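Local coordinates for proline dehydrogenase (Bradyrhizobium diazoefficiens, PDB 4Q73), which probably oxidises proline to glutamate in two steps, using an FAD-dependent proline dehydrogenase and an NAD-dependent aldehyde dehydrogenase joined in one chain, at residues G200-A205 / I811-G816; A207-D212 / V446-D451. The protein carries 1 engineered substitution. All blocks are in the same frame, centred on the assembly; numbering follows the deposited sequence.

Contact 1. Residues G200-A205 / I811-G816; sequences GARTAA and IEMVAG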
loop_
_atom_site.group_PDB
_atom_site.type_symbol
_atom_site.label_atom_id
_atom_site.label_comp_id
_atom_site.label_asym_id
_atom_site.label_seq_id
_atom_site.Cartn_x
_atom_site.Cartn_y
_atom_site.Cartn_z
ATOM N N GLY A 200 25.137 16.833 42.402
ATOM C CA GLY A 200 26.269 16.539 41.545
ATOM C C GLY A 200 27.450 17.471 41.739
ATOM O O GLY A 200 27.883 18.139 40.803
ATOM N N ALA A 201 27.965 17.537 42.958
ATOM C CA ALA A 201 29.168 18.318 43.195
ATOM C C ALA A 201 30.298 17.816 42.292
ATOM O O ALA A 201 30.504 16.614 42.132
ATOM C CB ALA A 201 29.577 18.255 44.662
ATOM N N ARG A 202 30.992 18.754 41.670
ATOM C CA ARG A 202 32.111 18.453 40.799
ATOM C C ARG A 202 33.441 18.629 41.518
ATOM O O ARG A 202 34.472 18.155 41.044
ATOM C CB ARG A 202 32.097 19.388 39.587
ATOM C CG ARG A 202 30.905 19.246 38.715
ATOM C CD ARG A 202 30.731 17.801 38.324
ATOM N NE ARG A 202 29.709 17.643 37.294
ATOM C CZ ARG A 202 28.799 16.677 37.293
ATOM N NH1 ARG A 202 27.926 16.586 36.300
ATOM N NH2 ARG A 202 28.769 15.802 38.289
ATOM N N THR A 203 33.453 19.379 42.616
ATOM C CA THR A 203 34.715 19.660 43.307
ATOM C C THR A 203 34.582 19.397 44.789
ATOM O O THR A 203 33.470 19.376 45.317
ATOM C CB THR A 203 35.169 21.124 43.119
ATOM O OG1 THR A 203 34.440 21.966 44.008
ATOM C CG2 THR A 203 34.953 21.603 41.684
ATOM N N ALA A 204 35.710 19.205 45.465
ATOM C CA ALA A 204 35.712 19.080 46.918
ATOM C C ALA A 204 35.112 20.331 47.581
ATOM O O ALA A 204 34.346 20.245 48.563
ATOM C CB ALA A 204 37.148 18.848 47.435
ATOM N N ALA A 205 35.444 21.490 47.025
ATOM C CA ALA A 205 34.939 22.753 47.552
ATOM C C ALA A 205 33.412 22.827 47.436
ATOM O O ALA A 205 32.749 23.309 48.346
ATOM C CB ALA A 205 35.614 23.939 46.843
ATOM N N ILE A 811 36.743 27.483 35.014
ATOM C CA ILE A 811 38.112 26.998 35.176
ATOM C C ILE A 811 38.314 26.354 36.553
ATOM O O ILE A 811 38.841 25.242 36.679
ATOM C CB ILE A 811 39.120 28.137 34.967
ATOM C CG1 ILE A 811 39.130 28.569 33.494
ATOM C CG2 ILE A 811 40.520 27.705 35.400
ATOM C CD1 ILE A 811 39.830 29.900 33.267
ATOM N N GLU A 812 37.868 27.059 37.576
ATOM C CA GLU A 812 37.851 26.554 38.946
ATOM C C GLU A 812 37.119 25.202 39.068
ATOM O O GLU A 812 37.602 24.270 39.725
ATOM C CB GLU A 812 37.198 27.621 39.833
ATOM C CG GLU A 812 36.758 27.214 41.221
ATOM C CD GLU A 812 35.690 28.194 41.770
ATOM O OE1 GLU A 812 34.570 27.743 42.122
ATOM O OE2 GLU A 812 35.951 29.419 41.809
ATOM N N MET A 813 35.968 25.083 38.410
ATOM C CA MET A 813 35.222 23.823 38.462
ATOM C C MET A 813 35.921 22.682 37.706
ATOM O O MET A 813 36.021 21.545 38.202
ATOM C CB MET A 813 33.797 24.023 37.979
ATOM C CG MET A 813 32.859 22.962 38.492
ATOM S SD MET A 813 31.163 23.396 38.142
ATOM C CE MET A 813 31.185 25.110 38.668
ATOM N N VAL A 814 36.439 22.988 36.521
ATOM C CA VAL A 814 37.269 22.020 35.815
ATOM C C VAL A 814 38.496 21.582 36.634
ATOM O O VAL A 814 38.785 20.382 36.727
ATOM C CB VAL A 814 37.721 22.575 34.473
ATOM C CG1 VAL A 814 38.810 21.688 33.859
ATOM C CG2 VAL A 814 36.518 22.735 33.552
ATOM N N ALA A 815 39.207 22.539 37.238
ATOM C CA ALA A 815 40.405 22.190 38.019
ATOM C C ALA A 815 40.081 21.371 39.256
ATOM O O ALA A 815 40.831 20.453 39.604
ATOM C CB ALA A 815 41.207 23.432 38.396
ATOM N N GLY A 816 38.973 21.709 39.920
ATOM C CA GLY A 816 38.540 20.982 41.107
ATOM C C GLY A 816 38.110 19.580 40.737
ATOM O O GLY A 816 38.349 18.625 41.468
HETATM O O HOH W 1 38.381 18.866 44.243
#
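T203 presses its methyl group against the helix 804-819 at G816. Its CG2 lies 3.7 Å from G816 CA and 3.6 Å from M813 O. This is the tight part of the contact. A side chain on G816 would point at T203, and a CB there would collide with CG2, so glycine lets the two backbones come close: T203 CA and G816 CA are 4.6 Å apart. With chi1 at 80°, OG1 sits between the backbone N and the carbonyl carbon, and CG2 stands anti to the carbonyl carbon. OG1 accepts from D206 N at the start of helix 204-222. One residue thus works as N-cap and as packing surface.

Beside it the M813 side chain crosses the foot of R202. M813 CG touches R202 CB at 3.8 Å, while SD comes no nearer to R202 CG than 4.2 Å. The arginine then leads away, and its NE hydrogen-bonds to O of E776.

Toward the partly exposed A204 and G816 the contact is looser. One water accepts from A204 N at 3.0 Å and donates to G816 O at 2.8 Å, bridging two backbones that do not bond directly. The contact joins a loop of the proline dehydrogenase part to a helix of the aldehyde dehydrogenase part. Its chemistry implies an interface set by shape and van der Waals contact, with polar linkage left to water.

Contact 2. Residues A207-D212 / V446-D451; sequences ARRYFD and VGSHRD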
loop_
_atom_site.group_PDB
_atom_site.type_symbol
_atom_site.label_atom_id
_atom_site.label_comp_id
_atom_site.label_asym_id
_atom_site.label_seq_id
_atom_site.Cartn_x
_atom_site.Cartn_y
_atom_site.Cartn_z
ATOM N N ALA A 207 31.347 20.212 47.361
ATOM C CA ALA A 207 30.770 19.258 48.294
ATOM C C ALA A 207 30.719 19.819 49.715
ATOM O O ALA A 207 29.799 19.499 50.474
ATOM C CB ALA A 207 31.537 17.934 48.265
ATOM N N ARG A 208 31.680 20.681 50.053
ATOM C CA ARG A 208 31.699 21.360 51.360
ATOM C C ARG A 208 30.673 22.494 51.388
ATOM O O ARG A 208 30.020 22.731 52.411
ATOM C CB ARG A 208 33.110 21.908 51.700
ATOM C CG ARG A 208 34.214 20.825 51.886
ATOM C CD ARG A 208 35.520 21.340 52.570
ATOM N NE ARG A 208 36.217 22.377 51.798
ATOM C CZ ARG A 208 37.112 22.142 50.832
ATOM N NH1 ARG A 208 37.428 20.897 50.496
ATOM N NH2 ARG A 208 37.683 23.160 50.190
ATOM N N ARG A 209 30.536 23.207 50.273
ATOM C CA ARG A 209 29.586 24.323 50.223
ATOM C C ARG A 209 28.171 23.768 50.419
ATOM O O ARG A 209 27.383 24.278 51.236
ATOM C CB ARG A 209 29.709 25.097 48.902
ATOM C CG ARG A 209 28.605 26.129 48.695
ATOM C CD ARG A 209 28.773 26.917 47.398
ATOM N NE ARG A 209 28.698 26.063 46.202
ATOM C CZ ARG A 209 27.568 25.704 45.596
ATOM N NH1 ARG A 209 26.389 26.085 46.092
ATOM N NH2 ARG A 209 27.615 24.942 44.502
ATOM N N TYR A 210 27.883 22.675 49.721
ATOM C CA TYR A 210 26.590 22.021 49.870
ATOM C C TYR A 210 26.388 21.507 51.283
ATOM O O TYR A 210 25.319 21.695 51.828
ATOM C CB TYR A 210 26.436 20.868 48.893
ATOM C CG TYR A 210 26.190 21.273 47.469
ATOM C CD1 TYR A 210 25.247 22.240 47.146
ATOM C CD2 TYR A 210 26.907 20.678 46.437
ATOM C CE1 TYR A 210 25.020 22.601 45.820
ATOM C CE2 TYR A 210 26.684 21.013 45.118
ATOM C CZ TYR A 210 25.741 21.976 44.810
ATOM O OH TYR A 210 25.524 22.300 43.494
ATOM N N PHE A 211 27.404 20.856 51.861
ATOM C CA PHE A 211 27.331 20.450 53.263
ATOM C C PHE A 211 26.950 21.644 54.141
ATOM O O PHE A 211 25.993 21.566 54.912
ATOM C CB PHE A 211 28.654 19.838 53.758
ATOM C CG PHE A 211 28.647 19.499 55.242
ATOM C CD1 PHE A 211 28.350 18.208 55.683
ATOM C CD2 PHE A 211 28.926 20.479 56.197
ATOM C CE1 PHE A 211 28.334 17.901 57.056
ATOM C CE2 PHE A 211 28.894 20.190 57.569
ATOM C CZ PHE A 211 28.599 18.900 58.004
ATOM N N ASP A 212 27.670 22.755 53.983
ATOM C CA ASP A 212 27.414 23.968 54.770
ATOM C C ASP A 212 26.026 24.525 54.566
ATOM O O ASP A 212 25.411 24.943 55.527
ATOM C CB ASP A 212 28.411 25.089 54.437
ATOM C CG ASP A 212 29.833 24.784 54.870
ATOM O OD1 ASP A 212 30.056 23.874 55.704
ATOM O OD2 ASP A 212 30.733 25.488 54.361
ATOM N N VAL A 446 14.897 25.518 47.864
ATOM C CA VAL A 446 15.701 26.515 48.556
ATOM C C VAL A 446 17.160 26.354 48.138
ATOM O O VAL A 446 17.703 25.262 48.210
ATOM C CB VAL A 446 15.589 26.347 50.092
ATOM C CG1 VAL A 446 16.378 27.454 50.825
ATOM C CG2 VAL A 446 14.133 26.358 50.524
ATOM N N GLY A 447 17.784 27.428 47.667
ATOM C CA GLY A 447 19.213 27.400 47.428
ATOM C C GLY A 447 19.779 28.612 46.712
ATOM O O GLY A 447 19.111 29.630 46.555
ATOM N N SER A 448 21.028 28.493 46.277
ATOM C CA SER A 448 21.709 29.569 45.570
ATOM C C SER A 448 21.436 29.555 44.079
ATOM O O SER A 448 21.226 28.490 43.482
ATOM C CB SER A 448 23.221 29.474 45.780
ATOM O OG SER A 448 23.495 29.271 47.145
ATOM N N HIS A 449 21.518 30.742 43.485
ATOM C CA HIS A 449 21.396 30.926 42.044
ATOM C C HIS A 449 22.310 29.980 41.251
ATOM O O HIS A 449 21.940 29.505 40.175
ATOM C CB HIS A 449 21.745 32.364 41.670
ATOM C CG HIS A 449 20.700 33.356 42.101
ATOM N ND1 HIS A 449 21.043 34.647 42.487
ATOM C CD2 HIS A 449 19.375 33.262 42.191
ATOM C CE1 HIS A 449 19.934 35.288 42.812
ATOM N NE2 HIS A 449 18.905 34.488 42.649
ATOM N N ARG A 450 23.492 29.701 41.785
ATOM C CA ARG A 450 24.453 28.862 41.064
ATOM C C ARG A 450 23.991 27.399 40.942
ATOM O O ARG A 450 24.529 26.628 40.145
ATOM C CB ARG A 450 25.812 28.948 41.734
ATOM C CG ARG A 450 25.879 28.246 43.083
ATOM C CD ARG A 450 27.047 28.778 43.893
ATOM N NE ARG A 450 28.326 28.262 43.410
ATOM C CZ ARG A 450 29.513 28.623 43.900
ATOM N NH1 ARG A 450 29.583 29.510 44.893
ATOM N NH2 ARG A 450 30.625 28.088 43.397
ATOM N N ASP A 451 22.950 27.044 41.687
ATOM C CA ASP A 451 22.395 25.693 41.634
ATOM C C ASP A 451 21.008 25.644 40.977
ATOM O O ASP A 451 20.378 24.583 40.901
ATOM C CB ASP A 451 22.339 25.104 43.047
ATOM C CG ASP A 451 23.714 25.068 43.717
ATOM O OD1 ASP A 451 24.667 24.583 43.070
ATOM O OD2 ASP A 451 23.847 25.540 44.879
#
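The parallel beta-alpha barrel of the proline dehydrogenase part supplies both sides of this contact: helix 204-222, and the end of strand 440-448 with the turn after it. D451 in that turn faces R209 and Y210 of the helix. R209 grips the carboxylate end-on with two nitrogens. NH1 donates to D451 OD2 at 2.9 Å and 171°, and NH2 donates to D451 OD1 over a longer 3.3 Å. Both oxygens use their syn lone pairs. The two flat groups are nearly coplanar. Y210 adds a third bond, from OH to D451 OD1, very short at 2.5 Å. The carboxylate lies at the edge of the Y210 ring, near its plane, but turned against it.

R450 lies over one face of the R209 guanidinium. The groups stack at 8°, with centres 3.9 Å apart, and R450 NE sits 3.4 Å from R209 CZ. R209 CG points away from the backbone N (chi1 171°), and the bend at chi3 lays the guanidinium flat against that of R450. Two like charges meet here, and the nearby acids probably offset them: D451 at the edge, and D206, which forms a salt bridge with R209 NH2.

Replacing R209 with a leucine would probably leave the buried D451 carboxylate with Y210 but without its charged mate, and R450 without the flat surface it rests on. The chemistry implies an ionic tie centred on the buried D451, which most likely stays ionised, holding helix to strand end through directed bonds.

How the contacts relate
Both contacts use helix 204-222. Contact 1 uses the loop leading into it and its N-cap, T203; contact 2 uses its first turns. Their centres lie about 13 Å apart. Contact 2 is the more buried. It joins two elements of the proline dehydrogenase barrel, a helix and the end of a strand, and relies on charge, paired bonds and stacking. Contact 1 is only partly buried. It joins that barrel to the aldehyde dehydrogenase part, and relies on methyl, methylene and glycine packing with a bridging water. The two also touch: A201 CB packs on Y210 CD2 at 4.0 Å. D206 serves both, giving its backbone N to T203 and its carboxylate to R209. Neither lies at a known site.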